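Local coordinates for protein aminomethyltransferase (Bartonella henselae, PDB 3GIR) that is an aminomethyltransferase-family protein of the glycine cleavage T-protein type, with a folate-binding-type domain and a C-terminal barrel domain, at residues E40-A45 with V243-L248; P58-Y61 with K67-L70; A47-G50 with W55-P58. All coordinates share one frame; numbering follows the deposited sequence. Where two conformers were deposited one is given.

Interaction 1: E40-A45 with V243-L248. With NA (sodium ion), chain B.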
ATOM      1  N   GLU A  40     -15.236 -17.977   5.100  1.00 19.70           N
ATOM      2  CA  GLU A  40     -15.630 -19.300   4.602  1.00 22.04           C
ATOM      3  C   GLU A  40     -15.219 -19.614   3.150  1.00 20.69           C
ATOM      4  O   GLU A  40     -14.905 -20.774   2.803  1.00 20.03           O
ATOM      5  CB  GLU A  40     -17.160 -19.483   4.742  1.00 23.64           C
ATOM      6  CG  GLU A  40     -17.594 -19.677   6.156  1.00 31.88           C
ATOM      7  CD  GLU A  40     -19.151 -19.775   6.267  1.00 41.86           C
ATOM      8  OE1 GLU A  40     -19.820 -20.114   5.237  1.00 46.44           O
ATOM      9  OE2 GLU A  40     -19.699 -19.497   7.363  1.00 49.00           O
ATOM     10  N   LEU A  41     -15.199 -18.602   2.256  1.00 17.99           N
ATOM     11  CA  LEU A  41     -14.691 -18.777   0.927  1.00 17.36           C
ATOM     12  C   LEU A  41     -13.217 -19.171   0.939  1.00 15.58           C
ATOM     13  O   LEU A  41     -12.783 -19.996   0.104  1.00 18.02           O
ATOM     14  CB  LEU A  41     -14.872 -17.530   0.017  1.00 18.14           C
ATOM     15  CG  LEU A  41     -16.261 -17.078  -0.373  1.00 17.24           C
ATOM     16  CD1 LEU A  41     -16.221 -15.917  -1.409  1.00 19.09           C
ATOM     17  CD2 LEU A  41     -17.033 -18.323  -0.917  1.00 20.27           C
ATOM     18  N   HIS A  42     -12.470 -18.557   1.826  1.00 16.47           N
ATOM     19  CA  HIS A  42     -11.050 -18.854   1.920  1.00 17.53           C
ATOM     20  C   HIS A  42     -10.849 -20.268   2.443  1.00 17.23           C
ATOM     21  O   HIS A  42      -9.985 -20.985   1.902  1.00 17.35           O
ATOM     22  CB  HIS A  42     -10.297 -17.807   2.749  1.00 18.00           C
ATOM     23  CG  HIS A  42     -10.463 -16.445   2.189  1.00 16.73           C
ATOM     24  ND1 HIS A  42     -10.046 -16.141   0.911  1.00 15.20           N
ATOM     25  CD2 HIS A  42     -11.059 -15.329   2.683  1.00 17.24           C
ATOM     26  CE1 HIS A  42     -10.326 -14.872   0.659  1.00 16.64           C
ATOM     27  NE2 HIS A  42     -10.990 -14.364   1.688  1.00 16.68           N
ATOM     28  N   GLU A  43     -11.609 -20.643   3.463  1.00 18.22           N
ATOM     29  CA  GLU A  43     -11.547 -21.992   4.031  1.00 22.29           C
ATOM     30  C   GLU A  43     -11.874 -23.013   2.924  1.00 21.87           C
ATOM     31  O   GLU A  43     -11.113 -24.003   2.711  1.00 21.96           O
ATOM     32  CB  GLU A  43     -12.477 -22.066   5.243  1.00 23.09           C
ATOM     33  CG  GLU A  43     -12.022 -22.936   6.358  1.00 33.33           C
ATOM     34  CD  GLU A  43     -12.327 -24.432   6.121  1.00 42.87           C
ATOM     35  OE1 GLU A  43     -13.341 -24.715   5.418  1.00 49.14           O
ATOM     36  OE2 GLU A  43     -11.557 -25.328   6.626  1.00 44.80           O
ATOM     37  N   LYS A  44     -12.961 -22.800   2.166  1.00 21.36           N
ATOM     38  CA  LYS A  44     -13.320 -23.687   1.032  1.00 22.64           C
ATOM     39  C   LYS A  44     -12.250 -23.804  -0.068  1.00 21.93           C
ATOM     40  O   LYS A  44     -12.079 -24.833  -0.709  1.00 23.60           O
ATOM     41  CB  LYS A  44     -14.678 -23.268   0.367  1.00 24.51           C
ATOM     42  N   ALA A  45     -11.523 -22.710  -0.321  1.00 19.00           N
ATOM     43  CA  ALA A  45     -10.421 -22.640  -1.258  1.00 18.86           C
ATOM     44  C   ALA A  45      -9.119 -23.278  -0.731  1.00 19.06           C
ATOM     45  O   ALA A  45      -8.115 -23.317  -1.432  1.00 19.32           O
ATOM     46  CB  ALA A  45     -10.162 -21.201  -1.588  1.00 19.39           C
ATOM     47  N   VAL A 243      -9.075 -16.080 -13.250  1.00 18.23           N
ATOM     48  CA  VAL A 243      -8.980 -15.538 -11.881  1.00 17.23           C
ATOM     49  C   VAL A 243      -8.675 -16.654 -10.878  1.00 18.31           C
ATOM     50  O   VAL A 243      -9.308 -17.708 -10.868  1.00 17.96           O
ATOM     51  CB  VAL A 243     -10.292 -14.864 -11.482  1.00 17.30           C
ATOM     52  CG1 VAL A 243     -10.271 -14.258 -10.093  1.00 17.10           C
ATOM     53  CG2 VAL A 243     -10.605 -13.696 -12.451  1.00 18.74           C
ATOM     54  N   GLU A 244      -7.686 -16.368 -10.021  1.00 17.41           N
ATOM     55  CA  GLU A 244      -7.444 -17.186  -8.837  1.00 17.84           C
ATOM     56  C   GLU A 244      -7.311 -16.302  -7.638  1.00 16.51           C
ATOM     57  O   GLU A 244      -6.846 -15.171  -7.749  1.00 16.90           O
ATOM     58  CB  GLU A 244      -6.171 -18.002  -8.991  1.00 16.89           C
ATOM     59  CG  GLU A 244      -6.134 -18.946 -10.222  1.00 18.44           C
ATOM     60  CD  GLU A 244      -7.062 -20.175 -10.101  1.00 25.57           C
ATOM     61  OE1 GLU A 244      -7.635 -20.454  -9.041  1.00 29.37           O
ATOM     62  OE2 GLU A 244      -7.253 -20.900 -11.112  1.00 26.57           O
ATOM     63  N   TRP A 245      -7.611 -16.837  -6.467  1.00 17.29           N
ATOM     64  CA  TRP A 245      -7.274 -16.168  -5.210  1.00 16.87           C
ATOM     65  C   TRP A 245      -5.739 -16.133  -4.996  1.00 16.48           C
ATOM     66  O   TRP A 245      -5.016 -17.093  -5.353  1.00 15.84           O
ATOM     67  CB  TRP A 245      -7.788 -16.954  -4.034  1.00 17.22           C
ATOM     68  CG  TRP A 245      -9.236 -16.874  -3.686  1.00 17.33           C
ATOM     69  CD1 TRP A 245     -10.080 -17.961  -3.657  1.00 16.74           C
ATOM     70  CD2 TRP A 245     -10.005 -15.748  -3.256  1.00 16.52           C
ATOM     71  NE1 TRP A 245     -11.311 -17.579  -3.250  1.00 18.31           N
ATOM     72  CE2 TRP A 245     -11.311 -16.222  -2.986  1.00 17.28           C
ATOM     73  CE3 TRP A 245      -9.742 -14.404  -3.078  1.00 16.46           C
ATOM     74  CZ2 TRP A 245     -12.335 -15.391  -2.514  1.00 18.67           C
ATOM     75  CZ3 TRP A 245     -10.747 -13.580  -2.654  1.00 15.58           C
ATOM     76  CH2 TRP A 245     -12.056 -14.077  -2.370  1.00 17.78           C
ATOM     77  N   VAL A 246      -5.274 -14.963  -4.519  1.00 14.02           N
ATOM     78  CA  VAL A 246      -3.879 -14.742  -4.202  1.00 13.93           C
ATOM     79  C   VAL A 246      -3.802 -14.405  -2.694  1.00 13.52           C
ATOM     80  O   VAL A 246      -4.531 -13.542  -2.204  1.00 14.72           O
ATOM     81  CB  VAL A 246      -3.330 -13.670  -5.100  1.00 14.38           C
ATOM     82  CG1 VAL A 246      -1.838 -13.448  -4.801  1.00 14.65           C
ATOM     83  CG2 VAL A 246      -3.506 -14.116  -6.533  1.00 14.35           C
ATOM     84  N   GLY A 247      -2.883 -15.028  -1.982  1.00 14.36           N
ATOM     85  CA  GLY A 247      -2.678 -14.850  -0.555  1.00 15.84           C
ATOM     86  C   GLY A 247      -1.738 -13.725  -0.207  1.00 15.04           C
ATOM     87  O   GLY A 247      -1.126 -13.101  -1.078  1.00 15.83           O
ATOM     88  N   LEU A 248      -1.651 -13.437   1.079  1.00 16.15           N
ATOM     89  CA  LEU A 248      -0.813 -12.319   1.544  1.00 16.04           C
ATOM     90  C   LEU A 248       0.649 -12.488   1.224  1.00 16.25           C
ATOM     91  O   LEU A 248       1.353 -11.467   1.035  1.00 16.81           O
ATOM     92  CB  LEU A 248      -0.993 -12.160   3.068  1.00 18.32           C
ATOM     93  CG  LEU A 248      -2.220 -11.353   3.514  1.00 22.31           C
ATOM     94  CD1 LEU A 248      -1.932 -10.984   4.987  1.00 25.75           C
ATOM     95  CD2 LEU A 248      -2.876 -10.111   2.672  1.00 21.43           C
TER
HETATM   96 NA    NA B 373     -11.159 -18.957 -11.651  1.00 20.80          NA
HETATM   97  O   HOH W   1     -13.390 -19.724  -2.754  1.00 24.80           O
HETATM   98  O   HOH W   2      -9.424 -20.312 -12.793  1.00 24.69           O
HETATM   99  O   HOH W   3     -10.709 -20.497  -9.896  1.00 30.59           O
HETATM  100  O   HOH W   4     -12.675 -20.695 -12.630  1.00 25.48           O
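Water 1 joins the two segments through polar atoms: it donates to Leu41 O over 2.9 Å and accepts from Trp245 NE1 at 3.0 Å. It lies at the edge of the indole and in its plane, where the N-H points. Leu41 O also takes the helical bond from Ala45 N, so this carbonyl in the last turn of helix 39-44 has two donors.

The rest of the contact is built round the Trp245 ring. His42 turns an edge to one face of the indole: its CE1 stands 3.5 Å above the plane, displaced toward the rim, and lies 3.6 Å from Trp245 CH2. The centroids of the imidazole and the six-membered ring are 4.5 Å apart and the planes meet at 57°, an inclined edge-to-face pair. In His42, CG lies anti to the carbonyl carbon (chi1 -58°), which brings the end of the side chain nearer to the indole. Leu41 approaches differently, with CD1 at the ring edge, 4.1 Å from Trp245 CZ2. Ala45 completes the set, its CB 3.8 Å from Trp245 CD1.

Two residues before the tryptophan, Val243 O binds the sodium ion at 2.4 Å, alongside the carbonyls of Leu238 and Asp240 and three waters; Glu244 receives hydrogen bonds from two of those waters.

A hydrogen bond from His42 NE2 to Asp80 OD2 helps fix the imidazole's rotation. Between these two segments the indole is met by apolar and aromatic contacts and by a water bridge at its N-H, while the Tyr61 ring also meets it, nearly parallel.

Interaction 2: P58-Y61 with K67-L70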
ATOM      1  N   PRO A  58      -5.615 -15.152   4.796  1.00 15.38           N
ATOM      2  CA  PRO A  58      -5.092 -16.248   3.994  1.00 16.04           C
ATOM      3  C   PRO A  58      -3.697 -15.885   3.518  1.00 17.25           C
ATOM      4  O   PRO A  58      -3.503 -14.937   2.731  1.00 17.82           O
ATOM      5  CB  PRO A  58      -6.150 -16.374   2.858  1.00 15.13           C
ATOM      6  CG  PRO A  58      -6.836 -15.017   2.805  1.00 18.98           C
ATOM      7  CD  PRO A  58      -6.730 -14.447   4.133  1.00 16.38           C
ATOM      8  N   LEU A  59      -2.686 -16.611   3.998  1.00 16.50           N
ATOM      9  CA  LEU A  59      -1.292 -16.353   3.548  1.00 16.49           C
ATOM     10  C   LEU A  59      -0.979 -16.961   2.192  1.00 16.60           C
ATOM     11  O   LEU A  59      -0.211 -16.393   1.406  1.00 17.53           O
ATOM     12  CB  LEU A  59      -0.277 -16.923   4.563  1.00 15.96           C
ATOM     13  CG  LEU A  59      -0.469 -16.395   5.985  1.00 19.26           C
ATOM     14  CD1 LEU A  59       0.679 -16.943   6.909  1.00 21.61           C
ATOM     15  CD2 LEU A  59      -0.584 -14.840   6.105  1.00 18.78           C
ATOM     16  N   THR A  60      -1.554 -18.137   1.931  1.00 16.45           N
ATOM     17  CA  THR A  60      -1.364 -18.826   0.675  0.50 17.02           C
ATOM     18  C   THR A  60      -2.503 -19.809   0.478  1.00 17.17           C
ATOM     19  O   THR A  60      -3.268 -20.047   1.421  1.00 17.44           O
ATOM     20  CB  THR A  60       0.018 -19.482   0.608  0.50 17.80           C
ATOM     21  OG1 THR A  60       0.250 -20.051  -0.694  0.50 21.25           O
ATOM     22  CG2 THR A  60       0.197 -20.541   1.677  0.50 19.33           C
ATOM     23  N   TYR A  61      -2.649 -20.213  -0.780  1.00 17.41           N
ATOM     24  CA  TYR A  61      -3.652 -21.177  -1.204  1.00 17.06           C
ATOM     25  C   TYR A  61      -2.932 -22.391  -1.772  1.00 18.36           C
ATOM     26  O   TYR A  61      -1.692 -22.426  -1.891  1.00 19.52           O
ATOM     27  CB  TYR A  61      -4.560 -20.522  -2.201  1.00 17.65           C
ATOM     28  CG  TYR A  61      -5.387 -19.403  -1.622  1.00 15.77           C
ATOM     29  CD1 TYR A  61      -6.685 -19.602  -1.166  1.00 16.47           C
ATOM     30  CD2 TYR A  61      -4.866 -18.127  -1.576  1.00 14.91           C
ATOM     31  CE1 TYR A  61      -7.449 -18.542  -0.719  1.00 16.79           C
ATOM     32  CE2 TYR A  61      -5.610 -17.069  -1.101  1.00 14.05           C
ATOM     33  CZ  TYR A  61      -6.906 -17.262  -0.711  1.00 16.30           C
ATOM     34  OH  TYR A  61      -7.624 -16.172  -0.220  1.00 16.28           O
ATOM     35  N   LYS A  67       3.313 -19.565  -7.656  1.00 19.56           N
ATOM     36  CA  LYS A  67       2.395 -19.587  -8.779  1.00 19.24           C
ATOM     37  C   LYS A  67       1.292 -18.517  -8.617  1.00 18.33           C
ATOM     38  O   LYS A  67       0.783 -17.986  -9.598  1.00 20.00           O
ATOM     39  CB  LYS A  67       1.824 -20.960  -9.084  1.00 20.08           C
ATOM     40  CG  LYS A  67       2.849 -21.938  -9.723  1.00 23.93           C
ATOM     41  CD  LYS A  67       2.260 -23.274  -9.943  1.00 31.69           C
ATOM     42  CE  LYS A  67       3.304 -24.195 -10.619  1.00 38.25           C
ATOM     43  NZ  LYS A  67       2.864 -25.632 -10.422  1.00 42.54           N
ATOM     44  N   GLU A  68       0.955 -18.143  -7.405  1.00 18.22           N
ATOM     45  CA  GLU A  68      -0.041 -17.086  -7.178  1.00 16.72           C
ATOM     46  C   GLU A  68       0.537 -15.744  -7.648  1.00 17.31           C
ATOM     47  O   GLU A  68      -0.104 -14.922  -8.314  1.00 18.54           O
ATOM     48  CB  GLU A  68      -0.421 -16.996  -5.662  1.00 16.96           C
ATOM     49  CG  GLU A  68      -1.284 -18.125  -5.149  1.00 19.45           C
ATOM     50  CD  GLU A  68      -1.321 -18.238  -3.608  1.00 17.88           C
ATOM     51  OE1 GLU A  68      -1.372 -17.224  -2.910  1.00 17.58           O
ATOM     52  OE2 GLU A  68      -1.329 -19.359  -3.098  1.00 19.87           O
ATOM     53  N   HIS A  69       1.800 -15.506  -7.270  1.00 16.68           N
ATOM     54  CA  HIS A  69       2.525 -14.339  -7.761  1.00 17.92           C
ATOM     55  C   HIS A  69       2.564 -14.283  -9.273  1.00 17.28           C
ATOM     56  O   HIS A  69       2.179 -13.274  -9.935  1.00 17.68           O
ATOM     57  CB  HIS A  69       3.926 -14.320  -7.126  1.00 17.71           C
ATOM     58  CG  HIS A  69       4.779 -13.158  -7.554  1.00 17.01           C
ATOM     59  ND1 HIS A  69       5.215 -12.191  -6.673  1.00 17.05           N
ATOM     60  CD2 HIS A  69       5.282 -12.830  -8.772  1.00 18.20           C
ATOM     61  CE1 HIS A  69       5.943 -11.307  -7.337  1.00 17.24           C
ATOM     62  NE2 HIS A  69       5.987 -11.657  -8.622  1.00 17.95           N
ATOM     63  N   LEU A  70       3.078 -15.368  -9.870  1.00 17.53           N
ATOM     64  CA  LEU A  70       3.198 -15.434 -11.315  1.00 18.49           C
ATOM     65  C   LEU A  70       1.841 -15.335 -11.988  1.00 17.37           C
ATOM     66  O   LEU A  70       1.736 -14.653 -13.008  1.00 19.81           O
ATOM     67  CB  LEU A  70       3.982 -16.687 -11.741  1.00 19.08           C
ATOM     68  CG  LEU A  70       5.448 -16.743 -11.283  1.00 20.31           C
ATOM     69  CD1 LEU A  70       6.003 -18.218 -11.486  1.00 25.38           C
ATOM     70  CD2 LEU A  70       6.349 -15.689 -11.903  1.00 21.12           C
TER
HETATM   71  O   HOH W   5       0.514 -16.240  -1.202  1.00 18.87           O
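Direct hydrogen bonds come first, and both end on one oxygen: Glu68 OE2 accepts from Tyr61 N at 2.8 Å and, in the Thr60 conformer given of the two deposited, from Thr60 OG1 at 3.0 Å. The backbone bond is fairly straight, with 161° at the hydrogen. Both donors use the syn side of the carboxylate, but they arrive from opposite faces of its plane, each tilted well out of it. In this conformer Thr60 holds OG1 anti to the backbone N (chi1 -174°), with the hydroxyl directed to the helix. Glu68 spans the gap with a chain extended beyond CG.

A water-mediated bond uses the other oxygen. Water 5 donates to Glu68 OE1 at 2.7 Å and to Leu59 O at the same distance, so the carboxylate serves three consecutive residues where the strand runs out into a loop or turn.

The carboxylate also meets a ring edge. Glu68 OE1 lies in the plane of the Tyr61 ring, 3.8 Å from Tyr61 CD2, while the ring and carboxylate planes are 69° apart.

Further donors add to the grip: Gly64 N on OE2 and Gly247 N on OE1. A buried carboxylate with so many donors is probably ionised.

Two residues, Leu59 and Thr60, sit opposite the single Lys48 of strand 48-52, a classic beta bulge at the end of strand 55-60. Helix 65-74 meets this strand end through Glu68, whose side chain also touches Ala250 of helix 248-257, while the Tyr61 ring lies nearly parallel to that of Trp245 on strand 243-245.

Interaction 3: A47-G50 with W55-P58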
ATOM      1  N   ALA A  47      -7.260 -22.251   1.860  1.00 16.73           N
ATOM      2  CA  ALA A  47      -6.282 -21.300   2.386  1.00 17.04           C
ATOM      3  C   ALA A  47      -5.562 -21.847   3.632  1.00 16.36           C
ATOM      4  O   ALA A  47      -6.149 -22.592   4.485  1.00 16.99           O
ATOM      5  CB  ALA A  47      -6.937 -19.989   2.739  1.00 18.78           C
ATOM      6  N   LYS A  48      -4.301 -21.453   3.730  1.00 15.34           N
ATOM      7  CA  LYS A  48      -3.518 -21.546   4.958  1.00 15.40           C
ATOM      8  C   LYS A  48      -3.447 -20.170   5.560  1.00 16.56           C
ATOM      9  O   LYS A  48      -3.119 -19.214   4.882  1.00 17.75           O
ATOM     10  CB  LYS A  48      -2.115 -22.084   4.677  1.00 16.28           C
ATOM     11  CG  LYS A  48      -2.060 -23.494   4.073  1.00 17.57           C
ATOM     12  CD  LYS A  48      -2.322 -23.634   2.601  1.00 17.24           C
ATOM     13  CE  LYS A  48      -2.503 -25.073   2.064  1.00 19.22           C
ATOM     14  NZ  LYS A  48      -3.854 -25.668   2.443  1.00 22.02           N
ATOM     15  N   PHE A  49      -3.796 -20.066   6.831  1.00 16.90           N
ATOM     16  CA  PHE A  49      -4.077 -18.786   7.517  1.00 15.19           C
ATOM     17  C   PHE A  49      -2.974 -18.413   8.448  1.00 17.59           C
ATOM     18  O   PHE A  49      -2.273 -19.285   9.017  1.00 18.49           O
ATOM     19  CB  PHE A  49      -5.431 -18.784   8.208  1.00 15.44           C
ATOM     20  CG  PHE A  49      -6.621 -18.923   7.335  1.00 15.35           C
ATOM     21  CD1 PHE A  49      -7.278 -17.811   6.851  1.00 19.02           C
ATOM     22  CD2 PHE A  49      -7.147 -20.170   7.046  1.00 18.87           C
ATOM     23  CE1 PHE A  49      -8.401 -17.939   6.037  1.00 19.99           C
ATOM     24  CE2 PHE A  49      -8.319 -20.314   6.256  1.00 18.57           C
ATOM     25  CZ  PHE A  49      -8.934 -19.187   5.766  1.00 19.54           C
ATOM     26  N   GLY A  50      -2.825 -17.098   8.667  1.00 16.85           N
ATOM     27  CA  GLY A  50      -1.901 -16.559   9.645  1.00 18.01           C
ATOM     28  C   GLY A  50      -2.302 -15.155  10.046  1.00 17.49           C
ATOM     29  O   GLY A  50      -3.189 -14.586   9.443  1.00 19.28           O
ATOM     30  N   TRP A  55      -5.636  -9.485  12.119  1.00 18.82           N
ATOM     31  CA  TRP A  55      -6.570 -10.282  11.398  1.00 18.10           C
ATOM     32  C   TRP A  55      -6.039 -11.662  11.073  1.00 17.28           C
ATOM     33  O   TRP A  55      -4.861 -11.820  10.893  1.00 19.03           O
ATOM     34  CB  TRP A  55      -6.884  -9.643  10.017  1.00 18.37           C
ATOM     35  CG  TRP A  55      -7.647  -8.313  10.156  1.00 17.48           C
ATOM     36  CD1 TRP A  55      -7.137  -7.151  10.514  1.00 17.83           C
ATOM     37  CD2 TRP A  55      -9.035  -8.098   9.881  1.00 18.47           C
ATOM     38  NE1 TRP A  55      -8.128  -6.160  10.499  1.00 19.64           N
ATOM     39  CE2 TRP A  55      -9.302  -6.735  10.129  1.00 19.14           C
ATOM     40  CE3 TRP A  55     -10.064  -8.914   9.449  1.00 18.24           C
ATOM     41  CZ2 TRP A  55     -10.577  -6.156   9.894  1.00 19.69           C
ATOM     42  CZ3 TRP A  55     -11.331  -8.361   9.232  1.00 23.09           C
ATOM     43  CH2 TRP A  55     -11.563  -6.996   9.473  1.00 22.44           C
ATOM     44  N   ARG A  56      -6.938 -12.623  10.987  1.00 17.26           N
ATOM     45  CA  ARG A  56      -6.629 -13.966  10.474  1.00 17.22           C
ATOM     46  C   ARG A  56      -6.775 -13.906   8.918  1.00 17.04           C
ATOM     47  O   ARG A  56      -7.896 -13.839   8.363  1.00 19.10           O
ATOM     48  CB  ARG A  56      -7.479 -15.073  11.094  1.00 18.64           C
ATOM     49  CG  ARG A  56      -7.219 -16.456  10.440  1.00 19.30           C
ATOM     50  CD  ARG A  56      -7.850 -17.645  11.151  1.00 22.91           C
ATOM     51  NE  ARG A  56      -7.240 -17.836  12.425  1.00 21.60           N
ATOM     52  CZ  ARG A  56      -7.690 -17.399  13.596  1.00 27.92           C
ATOM     53  NH1 ARG A  56      -8.853 -16.748  13.691  1.00 25.58           N
ATOM     54  NH2 ARG A  56      -6.973 -17.631  14.697  1.00 29.00           N
ATOM     55  N   MET A  57      -5.654 -13.972   8.246  1.00 16.49           N
ATOM     56  CA  MET A  57      -5.626 -13.741   6.773  1.00 15.99           C
ATOM     57  C   MET A  57      -5.163 -14.968   6.022  1.00 15.61           C
ATOM     58  O   MET A  57      -4.312 -15.711   6.555  1.00 16.19           O
ATOM     59  CB  MET A  57      -4.713 -12.566   6.426  1.00 15.84           C
ATOM     60  CG  MET A  57      -5.109 -11.235   7.005  1.00 16.96           C
ATOM     61  SD  MET A  57      -6.688 -10.649   6.386  1.00 18.84           S
ATOM     62  CE  MET A  57      -6.211 -10.101   4.706  1.00 17.00           C
ATOM     63  N   PRO A  58      -5.615 -15.152   4.796  1.00 15.38           N
ATOM     64  CA  PRO A  58      -5.092 -16.248   3.994  1.00 16.04           C
ATOM     65  C   PRO A  58      -3.697 -15.885   3.518  1.00 17.25           C
ATOM     66  O   PRO A  58      -3.503 -14.937   2.731  1.00 17.82           O
ATOM     67  CB  PRO A  58      -6.150 -16.374   2.858  1.00 15.13           C
ATOM     68  CG  PRO A  58      -6.836 -15.017   2.805  1.00 18.98           C
ATOM     69  CD  PRO A  58      -6.730 -14.447   4.133  1.00 16.38           C
TER
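Phe49 and Pro58 form a non-hydrogen-bonded antiparallel pair, their CA atoms 4.5 Å apart and their side chains on the same face of the sheet. The two side chains meet obliquely, Phe49 CE1 coming within 4.2 Å of Pro58 CB. Ala47 CB sits over one face of the phenyl ring, offset toward its rim, and also reaches Pro58 CB at 3.7 Å, so the alanine methyl touches both groups.

Arg56 meets Phe49 differently. Its CG, anti to the backbone N (chi1 175°), comes 3.7 Å from Phe49 CB, and its CD lies close to the same atom, an aliphatic contact. The two side chains run at about a right angle, with the guanidinium plane steeply turned from the phenyl.

Backbone bonds set the register. Gly50 and Met57 form the hydrogen-bonded pair: Met57 N donates to Gly50 O at 2.8 Å, nearly straight at 174°, and Gly50 N returns a bond to Met57 O at 2.9 Å. Met57 O also receives a CA-H...O contact from Phe49 CA at 3.2 Å. The Met57 side chain leaves on the face opposite to Phe49 and Pro58.

These are the two strands of a beta hairpin, 48-52 and 55-60. Strand 34-35 runs parallel to 55-60 on its other side, bonded to Arg56 through Lys34, and His42 of helix 39-44 packs on Ala47, Phe49 and Pro58.

In the fold
Interactions 2 and 3 share Pro58 and are both nested along the chain inside the loop closed by interaction 1; centres lie 9 to 12 Å apart. Interactions 1 and 2 touch where Tyr61 OH lies 2.7 Å from His42 ND1, and Glu68 joins them as well. From interaction 3, Lys48 O probably accepts from Leu59 N at 2.8 Å, carrying the hairpin pairing into 58-61. Leu248 N, probably bonded to Pro58 O at 2.9 Å, links 243-248 to the residue common to the other two. The sodium ion belongs to interaction 1 and is about 11 Å from the Tyr61 side chain.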